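Local coordinates for mandelate racemase/muconate lactonizing enzyme-like protein (Roseovarius sp. TM1035, PDB 3RCY) that probably acts as an isomerase of the mandelate racemase/muconate lactonizing enzyme family, part of the enolase superfamily, with magnesium bound in its barrel domain, at residues H137-P142 / A147-E152; G315-A320 / A345-S350; F214-A219 / M246-R251; A299-Y304 / I329-M334. All coordinates share one frame; numbering follows the deposited sequence.

Contact 1: H137-P142 / A147-E152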
loop_
_atom_site.group_PDB
_atom_site.type_symbol
_atom_site.label_atom_id
_atom_site.label_comp_id
_atom_site.label_asym_id
_atom_site.label_seq_id
_atom_site.Cartn_x
_atom_site.Cartn_y
_atom_site.Cartn_z
ATOM N N HIS A 137 24.397 41.286 -26.794
ATOM C CA HIS A 137 23.477 42.416 -27.006
ATOM C C HIS A 137 22.272 42.408 -26.051
ATOM O O HIS A 137 21.469 43.344 -26.057
ATOM C CB HIS A 137 22.992 42.439 -28.455
ATOM C CG HIS A 137 22.089 41.295 -28.803
ATOM N ND1 HIS A 137 22.500 39.981 -28.742
ATOM C CD2 HIS A 137 20.796 41.268 -29.208
ATOM C CE1 HIS A 137 21.499 39.194 -29.099
ATOM N NE2 HIS A 137 20.455 39.952 -29.388
ATOM N N HIS A 138 22.147 41.355 -25.244
ATOM C CA HIS A 138 21.041 41.237 -24.293
ATOM C C HIS A 138 21.344 42.001 -23.010
ATOM O O HIS A 138 22.354 41.722 -22.358
ATOM C CB HIS A 138 20.797 39.771 -23.910
ATOM C CG HIS A 138 20.252 38.924 -25.016
ATOM N ND1 HIS A 138 20.449 37.560 -25.069
ATOM C CD2 HIS A 138 19.511 39.240 -26.105
ATOM C CE1 HIS A 138 19.846 37.071 -26.138
ATOM N NE2 HIS A 138 19.268 38.070 -26.781
ATOM N N PRO A 139 20.462 42.941 -22.619
ATOM C CA PRO A 139 20.597 43.491 -21.261
ATOM C C PRO A 139 20.354 42.368 -20.248
ATOM O O PRO A 139 19.367 41.626 -20.369
ATOM C CB PRO A 139 19.483 44.548 -21.185
ATOM C CG PRO A 139 19.036 44.775 -22.610
ATOM C CD PRO A 139 19.289 43.484 -23.330
ATOM N N ILE A 140 21.264 42.234 -19.285
ATOM C CA ILE A 140 21.286 41.105 -18.354
ATOM C C ILE A 140 19.983 40.935 -17.558
ATOM O O ILE A 140 19.373 39.862 -17.580
ATOM C CB ILE A 140 22.500 41.191 -17.373
ATOM C CG1 ILE A 140 23.822 41.418 -18.126
ATOM C CG2 ILE A 140 22.568 39.955 -16.458
ATOM C CD1 ILE A 140 24.305 40.234 -18.953
ATOM N N THR A 141 19.557 41.987 -16.860
ATOM C CA THR A 141 18.371 41.891 -16.002
ATOM C C THR A 141 17.078 41.584 -16.782
ATOM O O THR A 141 16.386 40.624 -16.439
ATOM C CB THR A 141 18.233 43.119 -15.051
ATOM O OG1 THR A 141 19.388 43.185 -14.204
ATOM C CG2 THR A 141 16.984 43.008 -14.172
ATOM N N PRO A 142 16.770 42.355 -17.852
ATOM C CA PRO A 142 15.598 42.008 -18.680
ATOM C C PRO A 142 15.658 40.604 -19.305
ATOM O O PRO A 142 14.610 39.980 -19.514
ATOM C CB PRO A 142 15.617 43.073 -19.783
ATOM C CG PRO A 142 16.331 44.224 -19.176
ATOM C CD PRO A 142 17.394 43.612 -18.309
ATOM N N ALA A 147 11.273 35.907 -23.090
ATOM C CA ALA A 147 11.207 34.687 -23.908
ATOM C C ALA A 147 11.905 34.881 -25.250
ATOM O O ALA A 147 12.623 33.998 -25.711
ATOM C CB ALA A 147 9.759 34.240 -24.110
ATOM N N ASP A 148 11.694 36.047 -25.863
ATOM C CA ASP A 148 12.359 36.416 -27.113
ATOM C C ASP A 148 13.883 36.287 -27.029
ATOM O O ASP A 148 14.497 35.658 -27.892
ATOM C CB ASP A 148 11.955 37.835 -27.550
ATOM C CG ASP A 148 10.568 37.883 -28.190
ATOM O OD1 ASP A 148 9.941 36.825 -28.379
ATOM O OD2 ASP A 148 10.101 38.991 -28.525
ATOM N N MET A 149 14.482 36.870 -25.990
ATOM C CA MET A 149 15.934 36.803 -25.804
ATOM C C MET A 149 16.409 35.386 -25.493
ATOM O O MET A 149 17.414 34.938 -26.034
ATOM C CB MET A 149 16.402 37.773 -24.716
ATOM C CG MET A 149 16.240 39.258 -25.075
ATOM S SD MET A 149 16.910 40.322 -23.778
ATOM C CE MET A 149 15.735 41.679 -23.842
ATOM N N ALA A 150 15.675 34.682 -24.630
ATOM C CA ALA A 150 15.981 33.286 -24.343
ATOM C C ALA A 150 15.994 32.447 -25.627
ATOM O O ALA A 150 16.894 31.641 -25.825
ATOM C CB ALA A 150 14.993 32.712 -23.324
ATOM N N ALA A 151 15.007 32.652 -26.500
ATOM C CA ALA A 151 14.957 31.921 -27.763
ATOM C C ALA A 151 16.183 32.202 -28.645
ATOM O O ALA A 151 16.685 31.291 -29.302
ATOM C CB ALA A 151 13.656 32.201 -28.514
ATOM N N GLU A 152 16.670 33.448 -28.644
ATOM C CA GLU A 152 17.916 33.784 -29.350
ATOM C C GLU A 152 19.122 33.022 -28.784
ATOM O O GLU A 152 19.954 32.501 -29.541
ATOM C CB GLU A 152 18.186 35.296 -29.317
ATOM C CG GLU A 152 17.249 36.112 -30.187
ATOM C CD GLU A 152 17.641 37.584 -30.269
ATOM O OE1 GLU A 152 18.234 38.121 -29.305
ATOM O OE2 GLU A 152 17.347 38.203 -31.307
#
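Met149 runs along the ring of His138. Its CB stands over one face of that ring in a CH-pi contact, 3.7 Å from the His138 ring centroid and 15° off the normal. Met149 CG closes to 3.4 Å from His138 CD2, and SD leans obliquely past the ring, 4.2 Å from the same centroid. A bend at chi3 (-144°) then carries Met149 CE to Pro139 CD, at 4.0 Å, and near Pro142 CB. His137 ND1 lies toward the rim of the opposite ring face. At the edge, His138 NE2 donates in the ring plane to Glu152 OE1 over 2.7 Å, and His137 NE2 gives the same OE1 a second, more bent bond of 2.9 Å, tilted out of the carboxylate plane. His138 ND1 pairs with Leu135 N, so both ring nitrogens are used. A leucine in place of His138 would probably leave Glu152 OE1 to His137 alone and Met149 without its flat ring to lie on. The contact joins the loop after strand 126-131 to helix 147-159 at the surface of the barrel domain, while Ala147 and Ala150 of that helix pack on the neighbouring helix 183-200.

Contact 2: G315-A320 / A345-S350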
loop_
_atom_site.group_PDB
_atom_site.type_symbol
_atom_site.label_atom_id
_atom_site.label_comp_id
_atom_site.label_asym_id
_atom_site.label_seq_id
_atom_site.Cartn_x
_atom_site.Cartn_y
_atom_site.Cartn_z
ATOM N N GLY A 315 32.759 25.744 -10.228
ATOM C CA GLY A 315 33.957 25.851 -11.058
ATOM C C GLY A 315 34.284 24.612 -11.872
ATOM O O GLY A 315 33.579 23.595 -11.793
ATOM N N PRO A 316 35.363 24.694 -12.670
ATOM C CA PRO A 316 35.760 23.649 -13.610
ATOM C C PRO A 316 36.395 22.426 -12.942
ATOM O O PRO A 316 36.560 21.391 -13.593
ATOM C CB PRO A 316 36.792 24.359 -14.490
ATOM C CG PRO A 316 37.381 25.410 -13.588
ATOM C CD PRO A 316 36.225 25.888 -12.774
ATOM N N VAL A 317 36.771 22.552 -11.674
ATOM C CA VAL A 317 37.339 21.427 -10.930
ATOM C C VAL A 317 36.230 20.443 -10.569
ATOM O O VAL A 317 36.358 19.243 -10.816
ATOM C CB VAL A 317 38.122 21.881 -9.655
ATOM C CG1 VAL A 317 38.531 20.674 -8.812
ATOM C CG2 VAL A 317 39.364 22.686 -10.045
ATOM N N GLU A 318 35.132 20.943 -10.004
ATOM C CA GLU A 318 33.982 20.075 -9.775
ATOM C C GLU A 318 33.481 19.496 -11.100
ATOM O O GLU A 318 33.084 18.338 -11.164
ATOM C CB GLU A 318 32.844 20.798 -9.052
ATOM C CG GLU A 318 31.814 19.809 -8.519
ATOM C CD GLU A 318 30.477 20.438 -8.191
ATOM O OE1 GLU A 318 29.957 21.235 -9.010
ATOM O OE2 GLU A 318 29.931 20.109 -7.121
ATOM N N TRP A 319 33.530 20.300 -12.160
ATOM C CA TRP A 319 33.109 19.835 -13.478
ATOM C C TRP A 319 33.980 18.686 -13.989
ATOM O O TRP A 319 33.471 17.765 -14.614
ATOM C CB TRP A 319 33.107 20.987 -14.477
ATOM C CG TRP A 319 32.539 20.628 -15.809
ATOM C CD1 TRP A 319 31.272 20.170 -16.076
ATOM C CD2 TRP A 319 33.210 20.704 -17.067
ATOM N NE1 TRP A 319 31.121 19.957 -17.425
ATOM C CE2 TRP A 319 32.291 20.279 -18.058
ATOM C CE3 TRP A 319 34.500 21.087 -17.457
ATOM C CZ2 TRP A 319 32.624 20.233 -19.415
ATOM C CZ3 TRP A 319 34.831 21.034 -18.811
ATOM C CH2 TRP A 319 33.895 20.615 -19.769
ATOM N N ALA A 320 35.287 18.749 -13.735
ATOM C CA ALA A 320 36.186 17.649 -14.110
ATOM C C ALA A 320 35.804 16.351 -13.394
ATOM O O ALA A 320 35.805 15.279 -14.008
ATOM C CB ALA A 320 37.645 18.006 -13.841
ATOM N N ALA A 345 40.160 29.106 -18.396
ATOM C CA ALA A 345 41.508 29.500 -17.986
ATOM C C ALA A 345 41.954 28.845 -16.675
ATOM O O ALA A 345 43.135 28.516 -16.509
ATOM C CB ALA A 345 41.619 31.031 -17.894
ATOM N N LEU A 346 41.014 28.653 -15.751
ATOM C CA LEU A 346 41.327 28.060 -14.443
ATOM C C LEU A 346 41.867 26.630 -14.549
ATOM O O LEU A 346 42.694 26.214 -13.737
ATOM C CB LEU A 346 40.108 28.103 -13.518
ATOM C CG LEU A 346 40.322 27.737 -12.046
ATOM C CD1 LEU A 346 41.467 28.547 -11.402
ATOM C CD2 LEU A 346 39.021 27.913 -11.263
ATOM N N ILE A 347 41.401 25.877 -15.543
ATOM C CA ILE A 347 41.981 24.558 -15.804
ATOM C C ILE A 347 42.792 24.502 -17.104
ATOM O O ILE A 347 43.050 23.417 -17.636
ATOM C CB ILE A 347 40.937 23.411 -15.731
ATOM C CG1 ILE A 347 39.821 23.599 -16.779
ATOM C CG2 ILE A 347 40.408 23.270 -14.285
ATOM C CD1 ILE A 347 38.966 22.334 -17.017
ATOM N N LYS A 348 43.203 25.675 -17.587
ATOM C CA LYS A 348 44.048 25.820 -18.783
ATOM C C LYS A 348 43.522 25.046 -20.003
ATOM O O LYS A 348 44.285 24.406 -20.723
ATOM C CB LYS A 348 45.515 25.457 -18.473
ATOM C CG LYS A 348 46.114 26.227 -17.294
ATOM C CD LYS A 348 47.623 26.045 -17.176
ATOM C CE LYS A 348 48.167 26.811 -15.967
ATOM N NZ LYS A 348 49.631 26.594 -15.759
ATOM N N GLY A 349 42.210 25.113 -20.222
ATOM C CA GLY A 349 41.571 24.449 -21.365
ATOM C C GLY A 349 41.698 22.935 -21.422
ATOM O O GLY A 349 41.567 22.342 -22.497
ATOM N N SER A 350 41.923 22.317 -20.262
ATOM C CA SER A 350 42.233 20.887 -20.145
ATOM C C SER A 350 41.092 19.983 -20.597
ATOM O O SER A 350 41.336 18.924 -21.166
ATOM C CB SER A 350 42.595 20.536 -18.695
ATOM O OG SER A 350 43.871 21.039 -18.360
#
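The pyrrolidine of Pro316 meets Leu346 and Ile347 with its outer rim, and neither of them sits squarely over a ring face. Its CD and CG touch Leu346 CD2, with CD at 3.8 Å from that methyl; Ile347 CG2 comes to the next corner, 3.8 Å from Pro316 CG, while Ile347 CG1 and CD1 run beside Pro316 CB near the ring plane. Ile347 meets the ring with both branches, because CG1 lies between the backbone N and the carbonyl carbon (chi1 61°) and CG2 beside the backbone N. The same CG2 also touches Val317 CG2, at 4.4 Å. Pro316 opens helix 316-327, with Gly315 as N-cap, and Glu40 of strand 36-41 accepts from both Gly315 N and Glu318 N; Trp24 of strand 24-31 packs on Pro316 and Leu346. The contact thus lies where the N-terminal domain meets the barrel, the two-domain layout of the enolase superfamily. Helix 341-346 ends in a Schellman motif, Gly349 N to Asp344 O and Lys348 N to Ala345 O, with Lys348 at positive phi as C-prime residue; a type I' turn follows. Ile347 O there is gripped twice by Ser350, by its N and, at 2.6 Å from Ile347 O, by its OG.

Contact 3: F214-A219 / M246-R251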
loop_
_atom_site.group_PDB
_atom_site.type_symbol
_atom_site.label_atom_id
_atom_site.label_comp_id
_atom_site.label_asym_id
_atom_site.label_seq_id
_atom_site.Cartn_x
_atom_site.Cartn_y
_atom_site.Cartn_z
ATOM N N PHE A 214 8.093 25.982 -5.473
ATOM C CA PHE A 214 6.649 25.766 -5.415
ATOM C C PHE A 214 6.125 24.784 -4.383
ATOM O O PHE A 214 6.809 23.850 -3.970
ATOM C CB PHE A 214 6.138 25.384 -6.809
ATOM C CG PHE A 214 6.480 26.399 -7.848
ATOM C CD1 PHE A 214 5.983 27.702 -7.749
ATOM C CD2 PHE A 214 7.337 26.082 -8.898
ATOM C CE1 PHE A 214 6.322 28.669 -8.688
ATOM C CE2 PHE A 214 7.676 27.045 -9.844
ATOM C CZ PHE A 214 7.162 28.335 -9.741
ATOM N N THR A 215 4.881 25.022 -3.983
ATOM C CA THR A 215 4.110 24.031 -3.255
ATOM C C THR A 215 3.846 22.900 -4.242
ATOM O O THR A 215 3.982 23.084 -5.445
ATOM C CB THR A 215 2.773 24.608 -2.771
ATOM O OG1 THR A 215 2.045 25.119 -3.890
ATOM C CG2 THR A 215 3.012 25.735 -1.770
ATOM N N THR A 216 3.466 21.740 -3.727
ATOM C CA THR A 216 3.091 20.604 -4.563
ATOM C C THR A 216 1.989 21.017 -5.536
ATOM O O THR A 216 2.076 20.765 -6.744
ATOM C CB THR A 216 2.606 19.445 -3.679
ATOM O OG1 THR A 216 3.557 19.236 -2.627
ATOM C CG2 THR A 216 2.455 18.156 -4.491
ATOM N N ALA A 217 0.966 21.673 -4.993
ATOM C CA ALA A 217 -0.157 22.190 -5.771
ATOM C C ALA A 217 0.313 23.112 -6.900
ATOM O O ALA A 217 -0.113 22.973 -8.055
ATOM C CB ALA A 217 -1.113 22.934 -4.853
ATOM N N GLY A 218 1.193 24.047 -6.551
ATOM C CA GLY A 218 1.749 25.006 -7.499
ATOM C C GLY A 218 2.580 24.361 -8.585
ATOM O O GLY A 218 2.459 24.726 -9.759
ATOM N N ALA A 219 3.408 23.392 -8.195
ATOM C CA ALA A 219 4.268 22.665 -9.130
ATOM C C ALA A 219 3.461 21.869 -10.145
ATOM O O ALA A 219 3.857 21.750 -11.307
ATOM C CB ALA A 219 5.216 21.738 -8.381
ATOM N N MET A 246 7.497 15.635 -3.597
ATOM C CA MET A 246 8.033 15.570 -4.950
ATOM C C MET A 246 7.478 14.384 -5.740
ATOM O O MET A 246 7.225 14.504 -6.945
ATOM C CB MET A 246 9.565 15.560 -4.956
ATOM C CG MET A 246 10.130 15.817 -6.355
ATOM S SD MET A 246 11.918 15.920 -6.391
ATOM C CE MET A 246 12.149 17.580 -5.726
ATOM N N ALA A 247 7.279 13.253 -5.063
ATOM C CA ALA A 247 6.682 12.084 -5.703
ATOM C C ALA A 247 5.244 12.376 -6.123
ATOM O O ALA A 247 4.786 11.867 -7.145
ATOM C CB ALA A 247 6.744 10.867 -4.789
ATOM N N GLN A 248 4.539 13.193 -5.333
ATOM C CA GLN A 248 3.198 13.636 -5.710
ATOM C C GLN A 248 3.214 14.423 -7.018
ATOM O O GLN A 248 2.367 14.193 -7.889
ATOM C CB GLN A 248 2.558 14.474 -4.611
ATOM C CG GLN A 248 2.018 13.680 -3.435
ATOM C CD GLN A 248 1.460 14.589 -2.361
ATOM O OE1 GLN A 248 2.207 15.208 -1.596
ATOM N NE2 GLN A 248 0.136 14.684 -2.303
ATOM N N VAL A 249 4.168 15.351 -7.151
ATOM C CA VAL A 249 4.341 16.088 -8.405
ATOM C C VAL A 249 4.660 15.106 -9.548
ATOM O O VAL A 249 4.035 15.157 -10.615
ATOM C CB VAL A 249 5.437 17.177 -8.300
ATOM C CG1 VAL A 249 5.597 17.906 -9.630
ATOM C CG2 VAL A 249 5.107 18.170 -7.194
ATOM N N ALA A 250 5.608 14.201 -9.305
ATOM C CA ALA A 250 6.031 13.240 -10.317
ATOM C C ALA A 250 4.866 12.405 -10.864
ATOM O O ALA A 250 4.790 12.170 -12.067
ATOM C CB ALA A 250 7.143 12.340 -9.780
ATOM N N ARG A 251 3.960 11.981 -9.981
ATOM C CA ARG A 251 2.795 11.177 -10.392
ATOM C C ARG A 251 1.732 11.992 -11.135
ATOM O O ARG A 251 0.971 11.440 -11.928
ATOM C CB ARG A 251 2.146 10.503 -9.175
ATOM C CG ARG A 251 2.975 9.379 -8.548
ATOM C CD ARG A 251 2.163 8.599 -7.514
ATOM N NE ARG A 251 1.795 9.404 -6.347
ATOM C CZ ARG A 251 2.548 9.530 -5.252
ATOM N NH1 ARG A 251 3.729 8.918 -5.174
ATOM N NH2 ARG A 251 2.126 10.275 -4.239
HETATM O O HOH W 1 2.208 17.731 -0.886
#
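Thr216 and Ala219, one helical turn apart, press on Val249, and the residues before and between them prepare that turn. Phe214 leads in: its carbonyl O takes a hydrogen bond from Asn305 ND2 of a second subunit. Thr215 is the N-cap of helix 216-226, its OG1 accepting from Gly218 N over 3.0 Å at 153°. Thr216, the first helical residue, points its methyl across the contact. With OG1 beside the backbone N (chi1 -49°), CG2 stands opposite that N and fits between Gln248 CB, at 3.7 Å from it, and Val249 CG2, at 3.8 Å from it. The hydroxyl faces a water instead, 2.7 Å from Thr216 OG1, which donates to Gln248 OE1 over 2.6 Å. Ala217 turns the other way, onto Pro256 of the second subunit. At Gly218 a side chain would be crowded by the capping oxygen of Thr215. Ala219 closes the turn: its CB lies in the fork of Val249, 3.8 Å from CG2 and 4.0 Å from CG1 of that residue, and its carbonyl O bonds Tyr234 OH. The two helices follow the adjacent parallel strands 205-208 and 233-235, so this is the packing of neighbouring outer helices in a beta/alpha barrel; Met246 faces inward to strand 257-259. The chemistry divides accordingly: close methyl contacts join the helices at Val249, and a water bridges the hydroxyl of Thr216 and the amide oxygen of Gln248, the partly exposed member of the contact.

Contact 4: A299-Y304 / I329-M334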
loop_
_atom_site.group_PDB
_atom_site.type_symbol
_atom_site.label_atom_id
_atom_site.label_comp_id
_atom_site.label_asym_id
_atom_site.label_seq_id
_atom_site.Cartn_x
_atom_site.Cartn_y
_atom_site.Cartn_z
ATOM N N ALA A 299 24.633 3.394 -9.308
ATOM C CA ALA A 299 24.232 1.979 -9.338
ATOM C C ALA A 299 22.799 1.791 -8.844
ATOM O O ALA A 299 22.050 0.978 -9.395
ATOM C CB ALA A 299 25.189 1.130 -8.520
ATOM N N MET A 300 22.427 2.534 -7.804
ATOM C CA MET A 300 21.039 2.564 -7.336
ATOM C C MET A 300 20.081 3.044 -8.430
ATOM O O MET A 300 19.036 2.423 -8.667
ATOM C CB MET A 300 20.913 3.440 -6.089
ATOM C CG MET A 300 21.575 2.814 -4.889
ATOM S SD MET A 300 21.935 4.003 -3.601
ATOM C CE MET A 300 23.233 3.101 -2.755
ATOM N N ALA A 301 20.443 4.132 -9.107
ATOM C CA ALA A 301 19.640 4.609 -10.238
ATOM C C ALA A 301 19.456 3.541 -11.328
ATOM O O ALA A 301 18.370 3.433 -11.919
ATOM C CB ALA A 301 20.237 5.884 -10.818
ATOM N N GLU A 302 20.505 2.757 -11.588
ATOM C CA GLU A 302 20.423 1.660 -12.560
ATOM C C GLU A 302 19.265 0.711 -12.290
ATOM O O GLU A 302 18.549 0.343 -13.223
ATOM C CB GLU A 302 21.718 0.847 -12.626
ATOM C CG GLU A 302 22.888 1.524 -13.322
ATOM C CD GLU A 302 23.995 0.527 -13.616
ATOM O OE1 GLU A 302 23.795 -0.327 -14.507
ATOM O OE2 GLU A 302 25.049 0.575 -12.950
ATOM N N VAL A 303 19.077 0.314 -11.027
ATOM C CA VAL A 303 18.015 -0.647 -10.685
ATOM C C VAL A 303 16.619 -0.019 -10.578
ATOM O O VAL A 303 15.641 -0.704 -10.254
ATOM C CB VAL A 303 18.340 -1.503 -9.433
ATOM C CG1 VAL A 303 19.618 -2.308 -9.673
ATOM C CG2 VAL A 303 18.456 -0.645 -8.171
ATOM N N TYR A 304 16.542 1.279 -10.854
ATOM C CA TYR A 304 15.261 1.964 -11.035
ATOM C C TYR A 304 15.078 2.396 -12.485
ATOM O O TYR A 304 14.126 3.103 -12.791
ATOM C CB TYR A 304 15.143 3.177 -10.097
ATOM C CG TYR A 304 14.848 2.772 -8.675
ATOM C CD1 TYR A 304 15.876 2.390 -7.821
ATOM C CD2 TYR A 304 13.535 2.712 -8.202
ATOM C CE1 TYR A 304 15.616 1.976 -6.516
ATOM C CE2 TYR A 304 13.257 2.301 -6.892
ATOM C CZ TYR A 304 14.305 1.935 -6.057
ATOM O OH TYR A 304 14.063 1.537 -4.757
ATOM N N ILE A 329 29.903 5.576 -16.109
ATOM C CA ILE A 329 28.590 4.991 -15.802
ATOM C C ILE A 329 27.758 4.698 -17.053
ATOM O O ILE A 329 27.770 5.477 -18.006
ATOM C CB ILE A 329 27.784 5.854 -14.797
ATOM C CG1 ILE A 329 27.459 7.233 -15.399
ATOM C CG2 ILE A 329 28.549 5.958 -13.445
ATOM C CD1 ILE A 329 26.444 8.039 -14.608
ATOM N N PRO A 330 27.043 3.560 -17.060
ATOM C CA PRO A 330 26.208 3.266 -18.219
ATOM C C PRO A 330 24.947 4.124 -18.262
ATOM O O PRO A 330 24.423 4.380 -19.342
ATOM C CB PRO A 330 25.863 1.774 -18.047
ATOM C CG PRO A 330 26.006 1.506 -16.601
ATOM C CD PRO A 330 27.084 2.437 -16.097
ATOM N N ASN A 331 24.497 4.605 -17.104
ATOM C CA ASN A 331 23.249 5.372 -17.018
ATOM C C ASN A 331 23.442 6.895 -16.930
ATOM O O ASN A 331 22.813 7.573 -16.111
ATOM C CB ASN A 331 22.348 4.837 -15.879
ATOM C CG ASN A 331 23.035 4.865 -14.505
ATOM O OD1 ASN A 331 24.246 4.730 -14.398
ATOM N ND2 ASN A 331 22.244 5.010 -13.456
ATOM N N ILE A 332 24.323 7.426 -17.768
ATOM C CA ILE A 332 24.512 8.880 -17.884
ATOM C C ILE A 332 23.460 9.451 -18.823
ATOM O O ILE A 332 23.224 8.899 -19.902
ATOM C CB ILE A 332 25.942 9.257 -18.408
ATOM C CG1 ILE A 332 26.149 10.782 -18.435
ATOM C CG2 ILE A 332 26.187 8.702 -19.816
ATOM C CD1 ILE A 332 26.041 11.466 -17.074
ATOM N N LEU A 333 22.831 10.556 -18.423
ATOM C CA LEU A 333 21.958 11.305 -19.330
ATOM C C LEU A 333 22.748 12.433 -20.002
ATOM O O LEU A 333 22.944 12.419 -21.212
ATOM C CB LEU A 333 20.729 11.862 -18.591
ATOM C CG LEU A 333 19.758 12.786 -19.350
ATOM C CD1 LEU A 333 19.255 12.192 -20.695
ATOM C CD2 LEU A 333 18.595 13.112 -18.445
ATOM N N MET A 334 23.202 13.403 -19.210
ATOM C CA MET A 334 23.986 14.526 -19.726
ATOM C C MET A 334 24.715 15.256 -18.590
ATOM O O MET A 334 24.371 15.074 -17.418
ATOM C CB MET A 334 23.090 15.496 -20.519
ATOM C CG MET A 334 21.898 16.062 -19.733
ATOM S SD MET A 334 20.820 17.116 -20.733
ATOM C CE MET A 334 19.891 15.916 -21.691
HETATM O O HOH W 2 25.956 3.056 -12.684
#
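Glu302 and Asn331 bring their backbones to 6.5 Å between CA atoms, where the last turn of helix 290-302 faces the irregular segment 329-334. Val303 N makes weak bonds to Ala299 O and Met300 O, and Tyr304 N bonds Ala301 O at 3.0 Å. Across from it, Asn331 holds CG between its backbone N and carbonyl carbon (chi1 58°), which brings the amide up to the helix. Glu302 CG lies over a face of this amide, 3.5 Å from Asn331 CG, and Asn331 ND2 comes to 3.4 Å from Ala301 CB while bonding the carbonyls of Ala298 and Ala306. Beyond, Glu302 OE1 rests 3.6 Å from Pro330 CG. One water donates to both Glu302 OE2, at 2.7 Å, and Asn331 OD1, at 2.9 Å. Glu302 OE2 also forms a salt bridge with Lys296 of a third subunit. A lysine in place of Glu302 would probably set like charges against each other there and rob the bridging water of an acceptor. With Asn331 and Leu333 bonded by their backbones to Met308, this is the turn region leading into strands 307-308 and 335-336 of a beta/alpha barrel, at the end where its strands begin.

All four contacts lie round the barrel domain rather than at its metal, which Glu235 and Glu261 bind. Contact 3 comes nearest the ligands in sequence: helix 243-252 starts at the ribose pocket formed partly by Pro240, Asp241 and Val243, and the side chain of Thr216 is about 12 Å from a bound ribose. Contacts 2 and 4 alternate along the chain, helix 316-327 running from one toward the other; their nearest atoms are about 8 Å apart. Contacts 2 and 3 lie on opposite sides of the chain's centre, with centres 36 Å apart. Contact 1 is at least about 16 Å (nearest atoms) from the others; contacts 3 and 4 border neighbouring subunits, contacts 1 and 2 do not.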